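Long-range contacts in thymidylate synthase ThyX (Streptomyces cacaoi subsp. asoensis, PDB 4P5A), which is a UMP/dUMP methylase of the flavin-dependent ThyX family, probably carrying out the reductive methylation of the uracil ring with methylenetetrahydrofolate as one-carbon donor and FAD as cofactor: residues Ser10-Glu15 and Glu210-Gln215; Leu73-Ile78 and Tyr174-Ala179; Pro77-Arg82 and His204-Ile209. One frame throughout, in Å; residues are numbered along the deposited sequence.

Contact 1: Ser10-Glu15 and Glu210-Gln215; sequences SDITVE and EMVAEQ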
loop_
_atom_site.group_PDB
_atom_site.type_symbol
_atom_site.label_atom_id
_atom_site.label_comp_id
_atom_site.label_asym_id
_atom_site.label_seq_id
_atom_site.Cartn_x
_atom_site.Cartn_y
_atom_site.Cartn_z
ATOM N N SER B 10 11.866 26.215 18.571
ATOM C CA SER B 10 10.535 26.276 18.033
ATOM C C SER B 10 10.514 25.993 16.553
ATOM O O SER B 10 9.485 26.237 15.929
ATOM C CB SER B 10 9.949 27.661 18.235
ATOM O OG SER B 10 9.700 27.915 19.625
ATOM N N ASP B 11 11.645 25.622 15.969
ATOM C CA ASP B 11 11.670 25.567 14.504
ATOM C C ASP B 11 11.397 24.103 14.083
ATOM O O ASP B 11 11.649 23.163 14.838
ATOM C CB ASP B 11 13.012 26.005 13.915
ATOM C CG ASP B 11 14.208 25.234 14.491
ATOM O OD1 ASP B 11 14.112 24.633 15.591
ATOM O OD2 ASP B 11 15.275 25.216 13.835
ATOM N N ILE B 12 10.855 23.988 12.898
ATOM C CA ILE B 12 10.595 22.668 12.338
ATOM C C ILE B 12 11.215 22.767 10.981
ATOM O O ILE B 12 10.901 23.721 10.251
ATOM C CB ILE B 12 9.121 22.566 12.091
ATOM C CG1 ILE B 12 8.300 22.698 13.361
ATOM C CG2 ILE B 12 8.853 21.172 11.554
ATOM C CD1 ILE B 12 8.354 21.594 14.190
ATOM N N THR B 13 12.158 21.910 10.674
ATOM C CA THR B 13 12.905 22.111 9.431
ATOM C C THR B 13 12.708 20.975 8.448
ATOM O O THR B 13 12.499 19.825 8.823
ATOM C CB THR B 13 14.354 22.281 9.654
ATOM O OG1 THR B 13 14.894 21.079 10.063
ATOM C CG2 THR B 13 14.660 23.360 10.740
ATOM N N VAL B 14 12.707 21.340 7.193
ATOM C CA VAL B 14 12.491 20.410 6.054
ATOM C C VAL B 14 13.532 20.839 5.018
ATOM O O VAL B 14 13.658 22.062 4.661
ATOM C CB VAL B 14 11.100 20.590 5.450
ATOM C CG1 VAL B 14 11.003 19.868 4.142
ATOM C CG2 VAL B 14 9.990 20.089 6.418
ATOM N N GLU B 15 14.330 19.875 4.573
ATOM C CA GLU B 15 15.274 20.164 3.439
ATOM C C GLU B 15 15.019 19.137 2.388
ATOM O O GLU B 15 14.957 17.976 2.693
ATOM C CB GLU B 15 16.730 20.020 3.910
ATOM C CG GLU B 15 17.092 21.067 5.008
ATOM C CD GLU B 15 18.305 20.623 5.866
ATOM O OE1 GLU B 15 18.220 20.811 7.118
ATOM O OE2 GLU B 15 19.281 20.041 5.261
ATOM N N GLU B 210 1.526 21.108 9.882
ATOM C CA GLU B 210 1.246 22.037 8.783
ATOM C C GLU B 210 2.537 22.770 8.415
ATOM O O GLU B 210 2.745 23.063 7.244
ATOM C CB GLU B 210 0.151 23.018 9.155
ATOM C CG GLU B 210 -0.221 23.924 7.936
ATOM C CD GLU B 210 -1.358 24.882 8.294
ATOM O OE1 GLU B 210 -2.153 25.049 7.397
ATOM O OE2 GLU B 210 -1.397 25.513 9.414
ATOM N N MET B 211 3.368 23.147 9.394
ATOM C CA MET B 211 4.675 23.746 9.057
ATOM C C MET B 211 5.575 22.857 8.225
ATOM O O MET B 211 6.278 23.330 7.328
ATOM C CB MET B 211 5.388 24.168 10.346
ATOM C CG MET B 211 4.561 25.242 11.136
ATOM S SD MET B 211 5.256 25.391 12.816
ATOM C CE MET B 211 6.920 25.974 12.475
ATOM N N VAL B 212 5.564 21.562 8.533
ATOM C CA VAL B 212 6.290 20.583 7.690
ATOM C C VAL B 212 5.729 20.646 6.313
ATOM O O VAL B 212 6.509 20.715 5.288
ATOM C CB VAL B 212 6.153 19.142 8.278
ATOM C CG1 VAL B 212 6.746 18.075 7.282
ATOM C CG2 VAL B 212 6.845 19.041 9.699
ATOM N N ALA B 213 4.385 20.478 6.218
ATOM C CA ALA B 213 3.730 20.412 4.903
ATOM C C ALA B 213 4.026 21.685 4.071
ATOM O O ALA B 213 4.222 21.565 2.866
ATOM C CB ALA B 213 2.211 20.297 5.076
ATOM N N GLU B 214 3.976 22.887 4.680
ATOM C CA GLU B 214 4.173 24.099 3.857
ATOM C C GLU B 214 5.584 24.156 3.271
ATOM O O GLU B 214 5.776 24.564 2.132
ATOM C CB GLU B 214 3.902 25.402 4.731
ATOM C CG GLU B 214 2.452 25.471 5.086
ATOM C CD GLU B 214 2.121 26.522 6.192
ATOM O OE1 GLU B 214 3.046 26.891 7.014
ATOM O OE2 GLU B 214 0.926 26.924 6.205
ATOM N N GLN B 215 6.550 23.662 4.000
ATOM C CA GLN B 215 7.903 23.700 3.482
ATOM C C GLN B 215 8.097 22.668 2.379
ATOM O O GLN B 215 8.866 22.889 1.452
ATOM C CB GLN B 215 8.912 23.510 4.625
ATOM C CG GLN B 215 8.907 24.682 5.657
ATOM C CD GLN B 215 9.942 24.369 6.773
ATOM O OE1 GLN B 215 11.132 24.141 6.503
ATOM N NE2 GLN B 215 9.465 24.240 7.985
#

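Contact 2: Leu73-Ile78 and Tyr174-Ala179; sequences LVRAPI and YSVLYA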
loop_
_atom_site.group_PDB
_atom_site.type_symbol
_atom_site.label_atom_id
_atom_site.label_comp_id
_atom_site.label_asym_id
_atom_site.label_seq_id
_atom_site.Cartn_x
_atom_site.Cartn_y
_atom_site.Cartn_z
ATOM N N LEU B 73 14.623 15.664 4.273
ATOM C CA LEU B 73 15.150 15.514 5.634
ATOM C C LEU B 73 14.304 16.404 6.512
ATOM O O LEU B 73 14.216 17.653 6.302
ATOM C CB LEU B 73 16.632 16.050 5.708
ATOM C CG LEU B 73 17.359 16.025 7.106
ATOM C CD1 LEU B 73 17.437 14.613 7.686
ATOM C CD2 LEU B 73 18.845 16.501 6.811
ATOM N N VAL B 74 13.690 15.806 7.537
ATOM C CA VAL B 74 12.751 16.527 8.367
ATOM C C VAL B 74 13.251 16.460 9.822
ATOM O O VAL B 74 13.601 15.418 10.313
ATOM C CB VAL B 74 11.346 15.815 8.325
ATOM C CG1 VAL B 74 10.328 16.567 9.254
ATOM C CG2 VAL B 74 10.812 15.810 6.848
ATOM N N ARG B 75 13.310 17.604 10.504
ATOM C CA ARG B 75 13.532 17.626 11.923
ATOM C C ARG B 75 12.337 18.219 12.682
ATOM O O ARG B 75 11.909 19.364 12.402
ATOM C CB ARG B 75 14.787 18.479 12.216
ATOM C CG ARG B 75 15.229 18.439 13.726
ATOM C CD ARG B 75 16.635 19.199 13.964
ATOM N NE ARG B 75 17.441 19.178 12.736
ATOM C CZ ARG B 75 18.351 18.252 12.420
ATOM N NH1 ARG B 75 18.650 17.251 13.260
ATOM N NH2 ARG B 75 18.980 18.330 11.261
ATOM N N ALA B 76 11.754 17.447 13.606
ATOM C CA ALA B 76 10.470 17.867 14.203
ATOM C C ALA B 76 10.355 17.080 15.481
ATOM O O ALA B 76 10.967 15.990 15.612
ATOM C CB ALA B 76 9.253 17.541 13.214
ATOM N N PRO B 77 9.476 17.550 16.433
ATOM C CA PRO B 77 9.213 16.830 17.656
ATOM C C PRO B 77 8.459 15.525 17.368
ATOM O O PRO B 77 7.736 15.424 16.347
ATOM C CB PRO B 77 8.357 17.814 18.478
ATOM C CG PRO B 77 7.673 18.697 17.439
ATOM C CD PRO B 77 8.719 18.824 16.308
ATOM N N ILE B 78 8.680 14.541 18.192
ATOM C CA ILE B 78 7.997 13.246 18.001
ATOM C C ILE B 78 6.466 13.365 17.778
ATOM O O ILE B 78 5.927 12.677 16.904
ATOM C CB ILE B 78 8.286 12.365 19.246
ATOM C CG1 ILE B 78 9.729 11.907 19.140
ATOM C CG2 ILE B 78 7.319 11.122 19.297
ATOM C CD1 ILE B 78 10.195 11.155 20.365
ATOM N N TYR B 174 12.936 16.371 19.887
ATOM C CA TYR B 174 13.154 16.419 18.420
ATOM C C TYR B 174 13.670 15.067 17.921
ATOM O O TYR B 174 14.493 14.390 18.628
ATOM C CB TYR B 174 14.183 17.488 18.083
ATOM C CG TYR B 174 13.539 18.827 17.868
ATOM C CD1 TYR B 174 13.050 19.207 16.636
ATOM C CD2 TYR B 174 13.404 19.730 18.953
ATOM C CE1 TYR B 174 12.450 20.489 16.461
ATOM C CE2 TYR B 174 12.873 20.993 18.784
ATOM C CZ TYR B 174 12.420 21.371 17.522
ATOM O OH TYR B 174 11.901 22.611 17.285
ATOM N N SER B 175 13.171 14.689 16.728
ATOM C CA SER B 175 13.699 13.574 16.021
ATOM C C SER B 175 14.018 14.036 14.579
ATOM O O SER B 175 13.751 15.178 14.217
ATOM C CB SER B 175 12.631 12.442 16.093
ATOM O OG SER B 175 13.269 11.195 15.689
ATOM N N VAL B 176 14.687 13.173 13.813
ATOM C CA VAL B 176 15.129 13.525 12.507
ATOM C C VAL B 176 14.897 12.305 11.644
ATOM O O VAL B 176 15.125 11.185 12.133
ATOM C CB VAL B 176 16.601 13.976 12.479
ATOM C CG1 VAL B 176 17.565 12.930 12.915
ATOM C CG2 VAL B 176 16.973 14.497 11.139
ATOM N N LEU B 177 14.443 12.489 10.415
ATOM C CA LEU B 177 14.178 11.303 9.561
ATOM C C LEU B 177 14.263 11.746 8.089
ATOM O O LEU B 177 14.182 12.946 7.769
ATOM C CB LEU B 177 12.722 10.751 9.841
ATOM C CG LEU B 177 11.577 11.691 9.482
ATOM C CD1 LEU B 177 10.285 10.797 9.188
ATOM C CD2 LEU B 177 11.104 12.658 10.573
ATOM N N TYR B 178 14.443 10.751 7.194
ATOM C CA TYR B 178 14.185 10.938 5.782
ATOM C C TYR B 178 12.752 10.502 5.513
ATOM O O TYR B 178 12.278 9.469 6.082
ATOM C CB TYR B 178 15.104 9.989 5.017
ATOM C CG TYR B 178 16.454 10.586 4.651
ATOM C CD1 TYR B 178 17.129 10.196 3.464
ATOM C CD2 TYR B 178 17.102 11.459 5.504
ATOM C CE1 TYR B 178 18.466 10.700 3.185
ATOM C CE2 TYR B 178 18.414 11.945 5.251
ATOM C CZ TYR B 178 19.068 11.563 4.032
ATOM O OH TYR B 178 20.347 12.136 3.856
ATOM N N ALA B 179 12.092 11.241 4.636
ATOM C CA ALA B 179 10.665 10.975 4.227
ATOM C C ALA B 179 10.675 11.153 2.698
ATOM O O ALA B 179 11.075 12.247 2.158
ATOM C CB ALA B 179 9.695 11.998 4.859
#

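Contact 3: Pro77-Arg82 and His204-Ile209; sequences PIFTVR and HPQREI. With 5BU (5-bromo-uridine-5'-monophosphate), chain F.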
loop_
_atom_site.group_PDB
_atom_site.type_symbol
_atom_site.label_atom_id
_atom_site.label_comp_id
_atom_site.label_asym_id
_atom_site.label_seq_id
_atom_site.Cartn_x
_atom_site.Cartn_y
_atom_site.Cartn_z
ATOM N N PRO B 77 9.476 17.550 16.433
ATOM C CA PRO B 77 9.213 16.830 17.656
ATOM C C PRO B 77 8.459 15.525 17.368
ATOM O O PRO B 77 7.736 15.424 16.347
ATOM C CB PRO B 77 8.357 17.814 18.478
ATOM C CG PRO B 77 7.673 18.697 17.439
ATOM C CD PRO B 77 8.719 18.824 16.308
ATOM N N ILE B 78 8.680 14.541 18.192
ATOM C CA ILE B 78 7.997 13.246 18.001
ATOM C C ILE B 78 6.466 13.365 17.778
ATOM O O ILE B 78 5.927 12.677 16.904
ATOM C CB ILE B 78 8.286 12.365 19.246
ATOM C CG1 ILE B 78 9.729 11.907 19.140
ATOM C CG2 ILE B 78 7.319 11.122 19.297
ATOM C CD1 ILE B 78 10.195 11.155 20.365
ATOM N N PHE B 79 5.762 14.235 18.518
ATOM C CA PHE B 79 4.351 14.255 18.243
ATOM C C PHE B 79 3.982 14.622 16.812
ATOM O O PHE B 79 2.910 14.244 16.348
ATOM C CB PHE B 79 3.532 15.099 19.232
ATOM C CG PHE B 79 3.749 16.576 19.091
ATOM C CD1 PHE B 79 4.852 17.219 19.698
ATOM C CD2 PHE B 79 2.874 17.321 18.281
ATOM C CE1 PHE B 79 5.041 18.636 19.496
ATOM C CE2 PHE B 79 3.082 18.687 18.063
ATOM C CZ PHE B 79 4.188 19.324 18.624
ATOM N N THR B 80 4.803 15.434 16.154
ATOM C CA THR B 80 4.553 15.823 14.755
ATOM C C THR B 80 5.082 14.747 13.794
ATOM O O THR B 80 4.473 14.502 12.768
ATOM C CB THR B 80 5.316 17.141 14.493
ATOM O OG1 THR B 80 4.684 18.157 15.289
ATOM C CG2 THR B 80 5.191 17.571 13.017
ATOM N N VAL B 81 6.187 14.103 14.164
ATOM C CA VAL B 81 6.599 12.921 13.332
ATOM C C VAL B 81 5.538 11.839 13.282
ATOM O O VAL B 81 5.374 11.192 12.237
ATOM C CB VAL B 81 7.908 12.351 13.905
ATOM C CG1 VAL B 81 8.396 11.115 13.099
ATOM C CG2 VAL B 81 8.965 13.453 13.750
ATOM N N ARG B 82 4.855 11.644 14.406
ATOM C CA ARG B 82 3.728 10.704 14.416
ATOM C C ARG B 82 2.712 11.067 13.337
ATOM O O ARG B 82 2.228 10.103 12.709
ATOM C CB ARG B 82 3.006 10.564 15.760
ATOM C CG ARG B 82 4.030 10.156 16.865
ATOM C CD ARG B 82 3.400 8.965 17.681
ATOM N NE ARG B 82 2.265 9.239 18.432
ATOM C CZ ARG B 82 1.299 8.348 18.715
ATOM N NH1 ARG B 82 0.400 8.724 19.528
ATOM N NH2 ARG B 82 1.217 7.128 18.188
ATOM N N HIS B 204 -8.111 20.172 9.340
ATOM C CA HIS B 204 -7.710 20.914 10.547
ATOM C C HIS B 204 -6.509 20.213 11.180
ATOM O O HIS B 204 -6.579 19.749 12.320
ATOM C CB HIS B 204 -8.893 20.887 11.540
ATOM C CG HIS B 204 -10.026 21.717 11.072
ATOM N ND1 HIS B 204 -9.930 23.088 10.989
ATOM C CD2 HIS B 204 -11.207 21.379 10.491
ATOM C CE1 HIS B 204 -11.029 23.566 10.422
ATOM N NE2 HIS B 204 -11.821 22.556 10.126
ATOM N N PRO B 205 -5.384 20.121 10.450
ATOM C CA PRO B 205 -4.226 19.499 11.080
ATOM C C PRO B 205 -3.645 20.402 12.161
ATOM O O PRO B 205 -3.800 21.670 12.140
ATOM C CB PRO B 205 -3.200 19.506 9.906
ATOM C CG PRO B 205 -3.555 20.756 9.084
ATOM C CD PRO B 205 -5.098 20.708 9.125
ATOM N N GLN B 206 -2.902 19.806 13.036
ATOM C CA GLN B 206 -2.115 20.536 13.995
ATOM C C GLN B 206 -1.137 21.484 13.339
ATOM O O GLN B 206 -0.512 21.160 12.329
ATOM C CB GLN B 206 -1.401 19.548 14.950
ATOM C CG GLN B 206 -0.591 20.278 16.064
ATOM C CD GLN B 206 -0.501 19.567 17.415
ATOM O OE1 GLN B 206 -1.060 18.544 17.604
ATOM N NE2 GLN B 206 0.140 20.263 18.452
ATOM N N ARG B 207 -0.933 22.688 13.941
ATOM C CA ARG B 207 -0.060 23.615 13.250
ATOM C C ARG B 207 1.362 23.084 12.904
ATOM O O ARG B 207 1.942 23.408 11.841
ATOM C CB ARG B 207 0.056 24.865 14.177
ATOM C CG ARG B 207 0.991 25.876 13.536
ATOM C CD ARG B 207 0.377 26.501 12.228
ATOM N NE ARG B 207 1.416 27.439 11.723
ATOM C CZ ARG B 207 1.826 27.513 10.461
ATOM N NH1 ARG B 207 1.237 26.784 9.531
ATOM N NH2 ARG B 207 2.825 28.340 10.123
ATOM N N GLU B 208 1.938 22.246 13.774
ATOM C CA GLU B 208 3.314 21.828 13.552
ATOM C C GLU B 208 3.469 20.935 12.319
ATOM O O GLU B 208 4.418 21.110 11.495
ATOM C CB GLU B 208 3.891 21.139 14.810
ATOM C CG GLU B 208 4.244 22.168 16.020
ATOM C CD GLU B 208 2.998 22.671 16.771
ATOM O OE1 GLU B 208 3.063 23.779 17.375
ATOM O OE2 GLU B 208 1.908 22.077 16.669
ATOM N N ILE B 209 2.562 19.969 12.129
ATOM C CA ILE B 209 2.638 19.234 10.864
ATOM C C ILE B 209 2.330 20.072 9.657
ATOM O O ILE B 209 2.929 19.874 8.576
ATOM C CB ILE B 209 1.787 17.873 10.909
ATOM C CG1 ILE B 209 2.054 17.013 9.643
ATOM C CG2 ILE B 209 0.291 18.236 10.949
ATOM C CD1 ILE B 209 3.520 16.477 9.655
HETATM P P 5BU F . -2.647 12.898 18.615
HETATM O OP1 5BU F . -2.370 12.356 19.997
HETATM O OP2 5BU F . -4.064 13.473 18.408
HETATM O OP3 5BU F . -1.531 13.869 18.085
HETATM O "O5'" 5BU F . -2.594 11.596 17.617
HETATM C "C5'" 5BU F . -3.122 10.426 18.047
HETATM C "C4'" 5BU F . -2.971 9.355 16.838
HETATM O "O4'" 5BU F . -3.771 9.848 15.706
HETATM C "C3'" 5BU F . -1.544 9.288 16.307
HETATM O "O3'" 5BU F . -1.309 7.995 15.672
HETATM C "C2'" 5BU F . -1.585 10.341 15.210
HETATM O "O2'" 5BU F . -0.571 10.065 14.218
HETATM C "C1'" 5BU F . -2.986 10.339 14.642
HETATM N N1 5BU F . -3.539 11.683 14.343
HETATM C C2 5BU F . -2.921 12.417 13.334
HETATM O O2 5BU F . -2.044 11.823 12.664
HETATM N N3 5BU F . -3.227 13.704 13.063
HETATM C C4 5BU F . -4.223 14.339 13.816
HETATM O O4 5BU F . -4.512 15.484 13.579
HETATM C C5 5BU F . -4.821 13.571 14.835
HETATM C C6 5BU F . -4.514 12.296 15.172
HETATM BR BR 5BU F . -6.338 14.350 15.759
HETATM O O HOH W 1 1.750 18.333 14.430
#

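Contact 1: Ser10-Glu15 and Glu210-Gln215
Ile12 and Val212 meet methyl to methyl at the tight side of this contact: Ile12 CG2 lies 3.5 Å from Val212 CG2, shorter than a usual carbon-carbon contact, and both residues are buried. Ile12 is also touched from the helix by Met211, whose chain bends at its last torsion (chi3 63°) and brings CE to 3.7 Å from Ile12 CG1, the two side chains crossing nearly at right angles. Further along, Val14 directs CG2 at the helix, 3.9 Å from Val212 CG1. These contacts pack helix 207-223 against the start of strand 13-20, an outermost strand of the chain's four-stranded antiparallel sheet, and against the residue before it; the short axes of 13-15 and 210-215 run 8.0 Å apart at 25°. The looser side belongs to Gln215, partly exposed, which reaches across to the strand backbone with its amide. Its NE2 donates to Ile12 O over 2.7 Å at an N-H...O angle of 166°; the acceptor lies in the amide plane of Gln215, whereas the donor stands above the carbonyl plane of Ile12. The other end of the amide, OE1, receives a weak bond from Val14 N at 3.3 Å. With one end donating and the other accepting, the two bonds favour one orientation of the amide, mainly through NE2. Between Ile12 and Val14, Thr13 turns from the helix.

Contact 2: Leu73-Ile78 and Tyr174-Ala179
Four backbone hydrogen bonds join Leu73-Ile78 to Tyr174-Ala179, in two reciprocal pairs. Val74 and Leu177 bond both ways, with Val74 N 2.9 Å from Leu177 O and the return bond in the carbonyl plane of Val74. Ala76 and Ser175 do the same, the straighter bond running from Ser175 N to Ala76 O at 2.8 Å and 175°. CA-H...O contacts lie between them, such as Val176 CA to Val74 O at 3.3 Å. The alternation is that of regular antiparallel pairing; 69-77 and 174-181 are the two inner strands of the four-stranded sheet, and their short axes run at 155°. Apolar packing follows on both faces. On that of Leu73, Arg75 and Val176, Leu73 CD1 presses to 3.5 Å from Val176 CG2, a tight pair, and also sits at the edge of the Tyr178 ring, 3.7 Å from Tyr178 CE2. On the other, Val74 and Leu177 lie side by side, Val74 CB 3.9 Å from Leu177 CD2. Arg75 bends at chi3 (-27°), which folds its guanidinium back so that Val176 CG2 lies over one face; Arg75 CG lies 3.7 Å from Tyr174 CD1. Polar ends look beyond the two strands: Tyr174 OH bonds Asp11 O, Tyr178 OH bonds Ser33 O of a second subunit, and Ser175 OG bonds OE2 of Glu94, which lines the 5-bromo-UMP and FAD pockets.

Contact 3: Pro77-Arg82 and His204-Ile209
Phe79 carries its CG between the backbone N and the carbonyl carbon (chi1 71°), and this torsion swings the ring toward Gln206 and Glu208. From the facing segment, Gln206 bends at chi2 and brings NE2 to 3.4 Å from Phe79 CE2. Amide and ring planes are 38° apart, an oblique approach. Glu208 places its carboxylate at the ring's edge: OE2 lies in the ring plane, 3.8 Å from Phe79 CE2. Gln206 NE2 donates to Glu208 OE2 over 3.1 Å, meeting it from above the carboxylate plane, and so couples the two polar groups beside the ring. Thr80 supplies the second point of touch. Its OG1 packs 3.1 Å from Glu208 CB and lies over one face of the Phe79 ring, 3.2 Å above the plane and offset toward the rim, while Thr80 CG2 is 3.9 Å from Ile209 CD1. One water bridges the segments here, bonded to Thr80 OG1 and accepting from Ile209 N at 2.9 Å; that N lies in the first turn of helix 207-223, which starts after the N-cap residue Gln206. Helix 78-84, with Pro77 at its N-cap position, is thereby packed against the beginning of helix 207-223 at the ThyX nucleotide pocket. Arg82, on helix 78-84, turns one face of its guanidinium to the ribose of 5-bromo-UMP, C3' standing 3.7 Å from the plane and offset toward the rim, and Arg82 NH1 forms a salt bridge with Glu94 of a third subunit. That subunit also fixes Gln206, whose OE1 takes a hydrogen bond from its Arg166 and whose NE2 donates to its Glu163 O. OE1 of the buried Glu208 is held by a salt bridge to Arg113 and a hydrogen bond with Tyr107 OH, while OE2 receives Gln206.

In the fold
Contacts 1 and 2 meet in one sheet, since strands 13-20 and 69-77 are neighbours: Glu15 N is 2.8 Å from Leu73 O, and Ile12 CD1 packs 3.5 Å from Pro77 CD. Pro77 and Ile78 belong to contacts 2 and 3, where strand 69-77 passes straight into helix 78-84. Helix 207-223 serves contacts 1 and 3, with Val212 CG2 4.0 Å from Thr80 CG2. The three centres lie 10 to 11 Å apart. Contact 3 reaches the bound nucleotide through Arg82, and in contact 2 the Ser175 side chain is about 6 Å from a bound 5-bromo-UMP; the Val212 side chain of contact 1 is about 12 Å from one.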